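Side-chain contacts in putative deoxyribonuclease yjjV (Escherichia coli, PDB 1ZZM), which probably acts as a TatD-type, metal-dependent hydrolase of ester bonds, carrying two divalent metal ions per subunit: residues A[176-181]-A[227-232]; A[23-28]-A[54-59]; A[38-43]-A[47-52]. All blocks are in the same frame, centred on the assembly; numbering follows the deposited sequence.

Contact 1: residues A[176-181]-A[227-232]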
ATOM      1  N   ILE A 176       4.754  -4.694   6.407  1.00 10.82           N
ATOM      2  CA  ILE A 176       4.338  -5.677   5.402  1.00  8.80           C
ATOM      3  C   ILE A 176       2.815  -5.563   5.219  1.00  9.34           C
ATOM      4  O   ILE A 176       2.046  -5.751   6.166  1.00  9.79           O
ATOM      5  CB  ILE A 176       4.685  -7.143   5.875  1.00  7.87           C
ATOM      6  CG1 ILE A 176       6.198  -7.329   6.055  1.00 10.05           C
ATOM      7  CG2 ILE A 176       4.127  -8.198   4.890  1.00  6.06           C
ATOM      8  CD1 ILE A 176       7.088  -7.022   4.821  1.00 11.61           C
ATOM      9  N   GLY A 177       2.377  -5.297   3.985  1.00 10.13           N
ATOM     10  CA  GLY A 177       0.955  -5.161   3.733  1.00  7.77           C
ATOM     11  C   GLY A 177       0.294  -6.512   3.525  1.00 11.30           C
ATOM     12  O   GLY A 177       0.714  -7.310   2.687  1.00 12.66           O
ATOM     13  N   VAL A 178      -0.736  -6.779   4.307  1.00  9.56           N
ATOM     14  CA  VAL A 178      -1.445  -8.055   4.248  1.00  9.97           C
ATOM     15  C   VAL A 178      -2.768  -7.851   3.522  1.00 11.25           C
ATOM     16  O   VAL A 178      -3.657  -7.142   4.022  1.00 10.04           O
ATOM     17  CB  VAL A 178      -1.774  -8.616   5.662  1.00 11.92           C
ATOM     18  CG1 VAL A 178      -2.396  -9.995   5.525  1.00 13.25           C
ATOM     19  CG2 VAL A 178      -0.515  -8.722   6.512  1.00 12.37           C
ATOM     20  N   GLY A 179      -2.883  -8.502   2.367  1.00  8.40           N
ATOM     21  CA  GLY A 179      -4.071  -8.411   1.545  1.00 12.75           C
ATOM     22  C   GLY A 179      -4.578  -9.778   1.096  1.00 14.05           C
ATOM     23  O   GLY A 179      -4.257 -10.813   1.708  1.00 15.39           O
ATOM     24  N   GLY A 180      -5.319  -9.781  -0.006  1.00 14.14           N
ATOM     25  CA  GLY A 180      -5.953 -10.992  -0.525  1.00 16.44           C
ATOM     26  C   GLY A 180      -5.092 -12.210  -0.761  1.00 17.49           C
ATOM     27  O   GLY A 180      -5.603 -13.343  -0.866  1.00 16.11           O
ATOM     28  N   THR A 181      -3.783 -11.993  -0.836  1.00 16.45           N
ATOM     29  CA  THR A 181      -2.853 -13.088  -1.061  1.00 16.90           C
ATOM     30  C   THR A 181      -2.993 -14.174  -0.005  1.00 19.38           C
ATOM     31  O   THR A 181      -2.837 -15.368  -0.311  1.00 20.61           O
ATOM     32  CB  THR A 181      -1.397 -12.600  -1.036  1.00 18.97           C
ATOM     33  OG1 THR A 181      -1.202 -11.638  -2.079  1.00 21.57           O
ATOM     34  CG2 THR A 181      -0.426 -13.789  -1.217  1.00 17.18           C
ATOM     35  N   ALA A 227     -12.065  -6.430   5.689  1.00 15.19           N
ATOM     36  CA  ALA A 227     -12.645  -7.106   6.865  1.00 15.78           C
ATOM     37  C   ALA A 227     -12.516  -8.615   6.723  1.00 15.99           C
ATOM     38  O   ALA A 227     -12.319  -9.333   7.719  1.00 16.19           O
ATOM     39  CB  ALA A 227     -14.135  -6.730   7.033  1.00 12.68           C
ATOM     40  N   ARG A 228     -12.626  -9.087   5.482  1.00 14.18           N
ATOM     41  CA  ARG A 228     -12.502 -10.511   5.175  1.00 15.73           C
ATOM     42  C   ARG A 228     -11.007 -10.916   5.261  1.00 17.55           C
ATOM     43  O   ARG A 228     -10.660 -11.989   5.795  1.00 17.41           O
ATOM     44  CB  ARG A 228     -13.085 -10.756   3.787  1.00 19.34           C
ATOM     45  CG  ARG A 228     -13.519 -12.179   3.483  1.00 24.23           C
ATOM     46  CD  ARG A 228     -14.110 -12.269   2.065  1.00 28.30           C
ATOM     47  NE  ARG A 228     -15.410 -11.606   1.941  1.00 32.34           N
ATOM     48  CZ  ARG A 228     -16.554 -12.108   2.405  1.00 34.00           C
ATOM     49  NH1 ARG A 228     -16.574 -13.281   3.033  1.00 32.50           N
ATOM     50  NH2 ARG A 228     -17.685 -11.440   2.234  1.00 37.74           N
ATOM     51  N   VAL A 229     -10.108 -10.061   4.763  1.00 16.31           N
ATOM     52  CA  VAL A 229      -8.672 -10.357   4.861  1.00 14.32           C
ATOM     53  C   VAL A 229      -8.355 -10.520   6.348  1.00 15.17           C
ATOM     54  O   VAL A 229      -7.681 -11.460   6.742  1.00 16.27           O
ATOM     55  CB  VAL A 229      -7.805  -9.198   4.297  1.00 15.98           C
ATOM     56  CG1 VAL A 229      -6.280  -9.444   4.574  1.00 13.31           C
ATOM     57  CG2 VAL A 229      -8.026  -9.086   2.824  1.00 14.78           C
ATOM     58  N   PHE A 230      -8.898  -9.624   7.168  1.00 15.74           N
ATOM     59  CA  PHE A 230      -8.680  -9.666   8.606  1.00 16.56           C
ATOM     60  C   PHE A 230      -9.157 -10.986   9.227  1.00 18.23           C
ATOM     61  O   PHE A 230      -8.478 -11.563  10.088  1.00 16.81           O
ATOM     62  CB  PHE A 230      -9.395  -8.484   9.288  1.00 17.67           C
ATOM     63  CG  PHE A 230      -9.362  -8.545  10.797  1.00 15.71           C
ATOM     64  CD1 PHE A 230      -8.199  -8.213  11.495  1.00 16.17           C
ATOM     65  CD2 PHE A 230     -10.477  -8.943  11.509  1.00 18.78           C
ATOM     66  CE1 PHE A 230      -8.155  -8.276  12.888  1.00 16.73           C
ATOM     67  CE2 PHE A 230     -10.451  -9.013  12.893  1.00 20.21           C
ATOM     68  CZ  PHE A 230      -9.273  -8.673  13.593  1.00 18.09           C
ATOM     69  N   ALA A 231     -10.328 -11.458   8.808  1.00 17.43           N
ATOM     70  CA  ALA A 231     -10.862 -12.711   9.350  1.00 18.56           C
ATOM     71  C   ALA A 231      -9.882 -13.830   9.035  1.00 17.58           C
ATOM     72  O   ALA A 231      -9.623 -14.688   9.863  1.00 21.14           O
ATOM     73  CB  ALA A 231     -12.245 -13.023   8.746  1.00 16.77           C
ATOM     74  N   VAL A 232      -9.326 -13.829   7.834  1.00 16.55           N
ATOM     75  CA  VAL A 232      -8.368 -14.861   7.484  1.00 15.48           C
ATOM     76  C   VAL A 232      -7.070 -14.697   8.264  1.00 16.68           C
ATOM     77  O   VAL A 232      -6.455 -15.684   8.690  1.00 19.46           O
ATOM     78  CB  VAL A 232      -8.109 -14.842   5.985  1.00 15.50           C
ATOM     79  CG1 VAL A 232      -6.999 -15.809   5.615  1.00 15.01           C
ATOM     80  CG2 VAL A 232      -9.395 -15.214   5.261  1.00 19.67           C
TER

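Contact 2: residues A[23-28]-A[54-59]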
ATOM      1  N   ALA A  23     -21.550   5.624  -2.112  1.00 19.16           N
ATOM      2  CA  ALA A  23     -21.978   4.268  -1.843  1.00 20.68           C
ATOM      3  C   ALA A  23     -20.791   3.408  -1.449  1.00 18.93           C
ATOM      4  O   ALA A  23     -20.902   2.586  -0.547  1.00 19.17           O
ATOM      5  CB  ALA A  23     -22.665   3.669  -3.079  1.00 20.35           C
ATOM      6  N   SER A  24     -19.664   3.584  -2.146  1.00 15.77           N
ATOM      7  CA  SER A  24     -18.470   2.784  -1.861  1.00 13.84           C
ATOM      8  C   SER A  24     -17.934   3.041  -0.454  1.00 12.67           C
ATOM      9  O   SER A  24     -17.567   2.104   0.256  1.00 13.16           O
ATOM     10  CB  SER A  24     -17.390   3.071  -2.909  1.00 13.45           C
ATOM     11  OG  SER A  24     -17.861   2.680  -4.189  1.00 17.17           O
ATOM     12  N   LEU A  25     -17.879   4.303  -0.045  1.00 12.10           N
ATOM     13  CA  LEU A  25     -17.407   4.594   1.305  1.00 14.82           C
ATOM     14  C   LEU A  25     -18.375   4.037   2.342  1.00 16.68           C
ATOM     15  O   LEU A  25     -17.931   3.590   3.401  1.00 16.38           O
ATOM     16  CB  LEU A  25     -17.219   6.103   1.513  1.00 13.85           C
ATOM     17  CG  LEU A  25     -15.986   6.669   0.791  1.00 14.77           C
ATOM     18  CD1 LEU A  25     -16.060   8.183   0.733  1.00 16.44           C
ATOM     19  CD2 LEU A  25     -14.726   6.260   1.537  1.00 15.88           C
ATOM     20  N   GLN A  26     -19.684   4.047   2.069  1.00 16.32           N
ATOM     21  CA  GLN A  26     -20.628   3.491   3.056  1.00 19.29           C
ATOM     22  C   GLN A  26     -20.472   1.971   3.146  1.00 17.38           C
ATOM     23  O   GLN A  26     -20.526   1.401   4.236  1.00 17.10           O
ATOM     24  CB  GLN A  26     -22.096   3.824   2.716  1.00 20.68           C
ATOM     25  CG  GLN A  26     -22.392   5.315   2.510  1.00 31.32           C
ATOM     26  CD  GLN A  26     -23.747   5.573   1.830  1.00 38.05           C
ATOM     27  OE1 GLN A  26     -24.221   4.754   1.031  1.00 41.67           O
ATOM     28  NE2 GLN A  26     -24.357   6.723   2.126  1.00 41.60           N
ATOM     29  N   ARG A  27     -20.277   1.307   2.010  1.00 16.56           N
ATOM     30  CA  ARG A  27     -20.097  -0.138   2.036  1.00 15.41           C
ATOM     31  C   ARG A  27     -18.831  -0.480   2.835  1.00 17.09           C
ATOM     32  O   ARG A  27     -18.806  -1.465   3.565  1.00 18.59           O
ATOM     33  CB  ARG A  27     -20.005  -0.704   0.615  1.00 16.62           C
ATOM     34  CG  ARG A  27     -21.310  -0.580  -0.181  1.00 17.73           C
ATOM     35  CD  ARG A  27     -21.126  -0.913  -1.660  1.00 19.02           C
ATOM     36  NE  ARG A  27     -20.795  -2.322  -1.930  1.00 22.06           N
ATOM     37  CZ  ARG A  27     -20.798  -2.868  -3.152  1.00 19.67           C
ATOM     38  NH1 ARG A  27     -21.103  -2.123  -4.211  1.00 21.44           N
ATOM     39  NH2 ARG A  27     -20.548  -4.175  -3.321  1.00 21.91           N
ATOM     40  N   ALA A  28     -17.798   0.343   2.698  1.00 17.38           N
ATOM     41  CA  ALA A  28     -16.549   0.141   3.419  1.00 16.05           C
ATOM     42  C   ALA A  28     -16.795   0.373   4.898  1.00 15.10           C
ATOM     43  O   ALA A  28     -16.425  -0.445   5.746  1.00 14.32           O
ATOM     44  CB  ALA A  28     -15.455   1.114   2.916  1.00 15.62           C
ATOM     45  N   GLU A  54      -8.955  15.549  -0.043  1.00 13.88           N
ATOM     46  CA  GLU A  54      -9.424  16.805   0.502  1.00 18.11           C
ATOM     47  C   GLU A  54     -10.945  16.828   0.691  1.00 18.45           C
ATOM     48  O   GLU A  54     -11.443  17.489   1.601  1.00 19.29           O
ATOM     49  CB  GLU A  54      -8.968  17.947  -0.416  1.00 24.98           C
ATOM     50  CG  GLU A  54      -8.956  19.319   0.254  1.00 37.19           C
ATOM     51  CD  GLU A  54      -8.349  20.388  -0.640  1.00 42.00           C
ATOM     52  OE1 GLU A  54      -7.893  20.038  -1.754  1.00 46.22           O
ATOM     53  OE2 GLU A  54      -8.321  21.575  -0.231  1.00 44.91           O
ATOM     54  N   ASN A  55     -11.684  16.103  -0.150  1.00 16.60           N
ATOM     55  CA  ASN A  55     -13.153  16.108  -0.072  1.00 19.80           C
ATOM     56  C   ASN A  55     -13.847  15.044   0.790  1.00 18.79           C
ATOM     57  O   ASN A  55     -15.013  15.208   1.161  1.00 19.17           O
ATOM     58  CB  ASN A  55     -13.748  16.045  -1.484  1.00 23.23           C
ATOM     59  CG  ASN A  55     -13.497  17.318  -2.274  1.00 25.78           C
ATOM     60  OD1 ASN A  55     -13.531  18.416  -1.724  1.00 29.58           O
ATOM     61  ND2 ASN A  55     -13.259  17.177  -3.558  1.00 24.28           N
ATOM     62  N   TYR A  56     -13.156  13.951   1.111  1.00 17.30           N
ATOM     63  CA  TYR A  56     -13.782  12.898   1.916  1.00 14.19           C
ATOM     64  C   TYR A  56     -12.984  12.643   3.187  1.00 15.73           C
ATOM     65  O   TYR A  56     -11.803  12.283   3.129  1.00 13.36           O
ATOM     66  CB  TYR A  56     -13.873  11.617   1.088  1.00 15.23           C
ATOM     67  CG  TYR A  56     -14.730  11.766  -0.171  1.00 14.54           C
ATOM     68  CD1 TYR A  56     -16.092  11.475  -0.143  1.00 16.50           C
ATOM     69  CD2 TYR A  56     -14.168  12.169  -1.390  1.00 14.90           C
ATOM     70  CE1 TYR A  56     -16.872  11.567  -1.293  1.00 14.86           C
ATOM     71  CE2 TYR A  56     -14.957  12.272  -2.559  1.00 17.61           C
ATOM     72  CZ  TYR A  56     -16.304  11.961  -2.489  1.00 16.67           C
ATOM     73  OH  TYR A  56     -17.079  12.006  -3.618  1.00 14.86           O
ATOM     74  N   GLN A  57     -13.612  12.832   4.341  1.00 16.27           N
ATOM     75  CA  GLN A  57     -12.906  12.617   5.601  1.00 19.41           C
ATOM     76  C   GLN A  57     -12.163  11.282   5.705  1.00 16.93           C
ATOM     77  O   GLN A  57     -11.019  11.249   6.160  1.00 17.96           O
ATOM     78  CB  GLN A  57     -13.866  12.745   6.801  1.00 24.56           C
ATOM     79  CG  GLN A  57     -14.265  14.173   7.159  1.00 33.35           C
ATOM     80  CD  GLN A  57     -13.201  14.931   7.971  1.00 39.84           C
ATOM     81  OE1 GLN A  57     -13.485  15.998   8.524  1.00 44.74           O
ATOM     82  NE2 GLN A  57     -11.980  14.388   8.041  1.00 43.08           N
ATOM     83  N   PRO A  58     -12.778  10.172   5.265  1.00 15.35           N
ATOM     84  CA  PRO A  58     -12.086   8.885   5.374  1.00 16.99           C
ATOM     85  C   PRO A  58     -10.888   8.633   4.468  1.00 15.16           C
ATOM     86  O   PRO A  58     -10.153   7.699   4.702  1.00 15.86           O
ATOM     87  CB  PRO A  58     -13.191   7.866   5.050  1.00 16.07           C
ATOM     88  CG  PRO A  58     -14.441   8.591   5.362  1.00 18.11           C
ATOM     89  CD  PRO A  58     -14.144   9.951   4.764  1.00 16.64           C
ATOM     90  N   LEU A  59     -10.692   9.456   3.444  1.00 13.35           N
ATOM     91  CA  LEU A  59      -9.630   9.166   2.508  1.00 13.01           C
ATOM     92  C   LEU A  59      -8.340   9.954   2.689  1.00 12.17           C
ATOM     93  O   LEU A  59      -8.334  11.156   2.874  1.00 10.49           O
ATOM     94  CB  LEU A  59     -10.151   9.367   1.073  1.00 12.57           C
ATOM     95  CG  LEU A  59     -11.419   8.612   0.695  1.00 14.81           C
ATOM     96  CD1 LEU A  59     -11.878   9.060  -0.728  1.00 14.50           C
ATOM     97  CD2 LEU A  59     -11.107   7.093   0.701  1.00 13.33           C
TER

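Contact 3: residues A[38-43]-A[47-52]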
ATOM      1  N   VAL A  38      -5.192   6.103  -0.344  1.00  9.55           N
ATOM      2  CA  VAL A  38      -5.231   6.046  -1.814  1.00  9.94           C
ATOM      3  C   VAL A  38      -3.894   6.455  -2.420  1.00  9.84           C
ATOM      4  O   VAL A  38      -3.543   7.630  -2.434  1.00 10.47           O
ATOM      5  CB  VAL A  38      -6.317   7.028  -2.368  1.00  9.56           C
ATOM      6  CG1 VAL A  38      -6.456   6.874  -3.878  1.00 10.03           C
ATOM      7  CG2 VAL A  38      -7.655   6.788  -1.659  1.00  8.61           C
ATOM      8  N   PRO A  39      -3.113   5.481  -2.903  1.00 12.58           N
ATOM      9  CA  PRO A  39      -1.820   5.833  -3.495  1.00 10.85           C
ATOM     10  C   PRO A  39      -1.966   6.135  -4.980  1.00 11.69           C
ATOM     11  O   PRO A  39      -2.667   5.402  -5.703  1.00 12.06           O
ATOM     12  CB  PRO A  39      -0.970   4.604  -3.218  1.00 12.25           C
ATOM     13  CG  PRO A  39      -1.943   3.475  -3.218  1.00 12.31           C
ATOM     14  CD  PRO A  39      -3.277   4.023  -2.773  1.00 10.07           C
ATOM     15  N   ALA A  40      -1.332   7.203  -5.456  1.00 13.92           N
ATOM     16  CA  ALA A  40      -1.467   7.531  -6.890  1.00 12.90           C
ATOM     17  C   ALA A  40      -0.592   6.605  -7.722  1.00 14.00           C
ATOM     18  O   ALA A  40       0.268   5.901  -7.179  1.00 13.46           O
ATOM     19  CB  ALA A  40      -1.083   8.955  -7.144  1.00 14.81           C
ATOM     20  N   THR A  41      -0.812   6.621  -9.041  1.00 11.11           N
ATOM     21  CA  THR A  41      -0.055   5.793  -9.981  1.00 10.75           C
ATOM     22  C   THR A  41       0.760   6.590 -10.983  1.00 10.42           C
ATOM     23  O   THR A  41       1.732   6.086 -11.554  1.00 11.73           O
ATOM     24  CB  THR A  41      -1.001   4.898 -10.791  1.00 11.19           C
ATOM     25  OG1 THR A  41      -1.989   5.730 -11.443  1.00 12.64           O
ATOM     26  CG2 THR A  41      -1.708   3.855  -9.845  1.00 16.00           C
ATOM     27  N   GLU A  42       0.378   7.843 -11.190  1.00 11.18           N
ATOM     28  CA  GLU A  42       1.049   8.682 -12.175  1.00 11.84           C
ATOM     29  C   GLU A  42       0.634  10.118 -11.994  1.00 10.35           C
ATOM     30  O   GLU A  42      -0.443  10.383 -11.468  1.00 13.00           O
ATOM     31  CB  GLU A  42       0.696   8.230 -13.606  1.00  9.91           C
ATOM     32  CG  GLU A  42      -0.783   8.441 -13.981  1.00 15.63           C
ATOM     33  CD  GLU A  42      -1.061   8.068 -15.443  1.00 22.55           C
ATOM     34  OE1 GLU A  42      -0.574   8.774 -16.358  1.00 25.56           O
ATOM     35  OE2 GLU A  42      -1.741   7.053 -15.666  1.00 24.20           O
ATOM     36  N   ALA A  43       1.462  11.035 -12.495  1.00  9.93           N
ATOM     37  CA  ALA A  43       1.236  12.472 -12.309  1.00 11.95           C
ATOM     38  C   ALA A  43      -0.110  12.951 -12.825  1.00 11.56           C
ATOM     39  O   ALA A  43      -0.704  13.833 -12.251  1.00 10.64           O
ATOM     40  CB  ALA A  43       2.382  13.276 -12.979  1.00 12.99           C
ATOM     41  N   ALA A  47      -4.099  15.164  -9.244  1.00 13.72           N
ATOM     42  CA  ALA A  47      -5.218  16.023  -8.917  1.00 15.10           C
ATOM     43  C   ALA A  47      -6.419  15.268  -8.383  1.00 14.94           C
ATOM     44  O   ALA A  47      -6.986  15.667  -7.388  1.00 13.96           O
ATOM     45  CB  ALA A  47      -5.636  16.848 -10.148  1.00 16.98           C
ATOM     46  N   ARG A  48      -6.822  14.189  -9.047  1.00 13.49           N
ATOM     47  CA  ARG A  48      -7.982  13.448  -8.584  1.00 13.91           C
ATOM     48  C   ARG A  48      -7.767  12.717  -7.235  1.00 15.32           C
ATOM     49  O   ARG A  48      -8.712  12.540  -6.456  1.00 12.89           O
ATOM     50  CB  ARG A  48      -8.431  12.486  -9.679  1.00 11.31           C
ATOM     51  CG  ARG A  48      -7.583  11.236  -9.877  1.00 11.44           C
ATOM     52  CD  ARG A  48      -8.101  10.492 -11.136  1.00 13.58           C
ATOM     53  NE  ARG A  48      -7.558   9.136 -11.227  1.00 13.25           N
ATOM     54  CZ  ARG A  48      -7.827   8.296 -12.217  1.00 15.02           C
ATOM     55  NH1 ARG A  48      -8.623   8.670 -13.218  1.00 13.24           N
ATOM     56  NH2 ARG A  48      -7.359   7.059 -12.179  1.00 15.28           N
ATOM     57  N   VAL A  49      -6.531  12.293  -6.962  1.00 13.73           N
ATOM     58  CA  VAL A  49      -6.237  11.624  -5.707  1.00 12.88           C
ATOM     59  C   VAL A  49      -6.229  12.688  -4.600  1.00 13.75           C
ATOM     60  O   VAL A  49      -6.783  12.472  -3.521  1.00 11.77           O
ATOM     61  CB  VAL A  49      -4.879  10.862  -5.789  1.00 11.28           C
ATOM     62  CG1 VAL A  49      -4.406  10.340  -4.375  1.00  9.91           C
ATOM     63  CG2 VAL A  49      -5.065   9.675  -6.717  1.00  9.35           C
ATOM     64  N   LEU A  50      -5.646  13.849  -4.886  1.00 12.79           N
ATOM     65  CA  LEU A  50      -5.627  14.918  -3.886  1.00 13.40           C
ATOM     66  C   LEU A  50      -7.058  15.370  -3.614  1.00 15.16           C
ATOM     67  O   LEU A  50      -7.409  15.645  -2.469  1.00 16.04           O
ATOM     68  CB  LEU A  50      -4.797  16.119  -4.359  1.00 14.51           C
ATOM     69  CG  LEU A  50      -3.262  15.957  -4.372  1.00 19.61           C
ATOM     70  CD1 LEU A  50      -2.620  17.327  -4.568  1.00 20.67           C
ATOM     71  CD2 LEU A  50      -2.759  15.390  -3.050  1.00 18.87           C
ATOM     72  N   ALA A  51      -7.883  15.458  -4.658  1.00 13.37           N
ATOM     73  CA  ALA A  51      -9.282  15.885  -4.470  1.00 15.16           C
ATOM     74  C   ALA A  51     -10.018  14.886  -3.584  1.00 13.42           C
ATOM     75  O   ALA A  51     -10.796  15.293  -2.734  1.00 17.89           O
ATOM     76  CB  ALA A  51     -10.008  16.016  -5.812  1.00 14.72           C
ATOM     77  N   LEU A  52      -9.781  13.591  -3.778  1.00 10.97           N
ATOM     78  CA  LEU A  52     -10.429  12.585  -2.941  1.00 12.23           C
ATOM     79  C   LEU A  52     -10.060  12.823  -1.484  1.00 14.27           C
ATOM     80  O   LEU A  52     -10.935  12.834  -0.607  1.00 12.25           O
ATOM     81  CB  LEU A  52      -9.975  11.157  -3.330  1.00 12.89           C
ATOM     82  CG  LEU A  52     -10.585  10.524  -4.585  1.00 10.85           C
ATOM     83  CD1 LEU A  52      -9.991   9.102  -4.821  1.00 11.34           C
ATOM     84  CD2 LEU A  52     -12.108  10.460  -4.345  1.00 12.48           C
TER
HETATM   85  O   HOH W   1      -2.591  15.782 -11.807  1.00 16.90           O

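Contact 1: residues A[176-181]-A[227-232]
At the C-terminal end of strand 175-178, in the parallel sheet of this TIM-barrel-like fold, the chain is packed from outside by helix 226-236 through a single side chain, Val229. CG1 of Val229, anti to the backbone N (chi1 173°), reaches the last residue of the strand: it stands 4.0 Å from CG1 of Val178 and 3.5 Å from the carbonyl O of the same residue, and it also touches Gly179 O. CG2 faces the turn after the strand, resting on bare backbone at Gly179 C (3.9 Å) and at N of Gly180, the first residue of a 3-10 segment (4.0 Å). Val178 answers with the methyl that lies anti to its own N, and the two side chains run at a slant to each other. A beta-branched residue suits both places, since its fork covers two neighbours without needing a long flexible arm. Glycine suits position 179 because its phi/psi of -131°/-156° is seldom adopted by residues with a CB. Leu202 and Leu204 of the adjacent strand extend the apolar surroundings. The metal ligands His157 and Asp207 have side chains about 7 Å from Gly179, so the packing lies beside the site, not in it. No hydrogen bond crosses between the segments: methyl packs on methyl and methyl on backbone, so the contact depends on close fit rather than on directed bonds.

Contact 2: residues A[23-28]-A[54-59]
The CA atoms of Leu25, on helix 21-30, and Pro58, in the type I beta turn from Tyr56 to Leu59 that follows helix 46-55, lie 8.0 Å apart, and the turn is closed by the backbone bond from Leu59 N to Tyr56 O. Across this gap one side chain, Leu25, does all the reaching from the helix. Its CG is anti to the carbonyl carbon (chi1 -73°), which carries the forked end out to the turn, and its two methyls find different groups. CD1 of Leu25 comes obliquely to the Tyr56 ring, centred on CD1 of the tyrosine at 3.4 Å, a close approach for two carbons, with CG and CE1 of the ring almost equally distant from it. CD2 points into the protein, where it meets CD2 of Leu59 at 3.8 Å and, more loosely, CB of Pro58 at 4.2 Å. Leucine fits here because its two branches can serve a partly exposed ring and a buried side chain at once. Tyrosine suits a partly exposed place, offering carbons to the leucine and carrying a polar hydroxyl at its far end; proline gives the turn a compact apolar surface. No hydrogen bond passes between the segments. Phe12, from a loop, touches both Leu25 and Leu59, while Ile36 of strand 33-39 packs on Leu59 and on Ala28. The contact therefore joins helix 21-30 to the start of strand 59-63 along the outer side of strand 33-39, which neighbours strand 59-63 in the sheet.

Contact 3: residues A[38-43]-A[47-52]
A water molecule links the two segments: it donates to the carbonyl O of Ala43 at 2.7 Å and accepts from N of Ala47 at 3.0 Å, bridging Ala43 to the N-terminal turn of helix 46-55. Away from this water the contact is apolar and centres on Val49, the helix residue whose backbone comes nearest to Ala40. With chi1 at 170°, CG1 of Val49 lies anti to the backbone N and is held over the end of strand 33-39, 3.4 Å from the carbonyl O of Val38 and 4.1 Å from its CG1. CG2 of Val49, the other branch, rests against CB of Ala40 at 4.1 Å. The Val38 and Val49 side chains lie antiparallel alongside one another, touching through one methyl each. A helical turn further on, Leu52 extends CD1 to the same CG1 methyl of Val38, at a looser 4.3 Å. Valine suits position 49 because its two methyls let one residue meet both Val38 and Ala40; alanine suits the loop position, where its single methyl lets the backbone pass close to the helix; leucine's longer chain brings CD1 to Val38 from one turn further along. Polar residues close by have partners of their own: Arg48 makes a salt bridge with Asp13 and a cation-pi contact with Phe14, and Glu42 pairs with Lys72. Thr41 lines the pocket holding the bound polyether, and the Val38 side chain is about 9 Å from a bound zinc ion. Strand 33-39, helix 46-55 and strand 59-63 form a beta-alpha-beta unit, and packing of the helix against its preceding strand's end is typical of such units in TIM-barrel folds.

In the fold
From the N terminus, helix 21-30 supplies the first segment of contact 2, which stays open while the chain runs through strand 33-39 and into helix 46-55. Contact 3 opens and closes within that interval, bringing together this strand and helix; contact 2 then closes at the turn into strand 59-63. The two touch directly, Leu59 CD1 lying 3.8 Å from Leu52 CB, and both draw on helix 46-55. Contact 1 comes later, in series, closing a long loop from strand 175-178 to helix 226-236. It lies across the chain's centre from contact 3. Together they pack helices against different strands of the barrel wall.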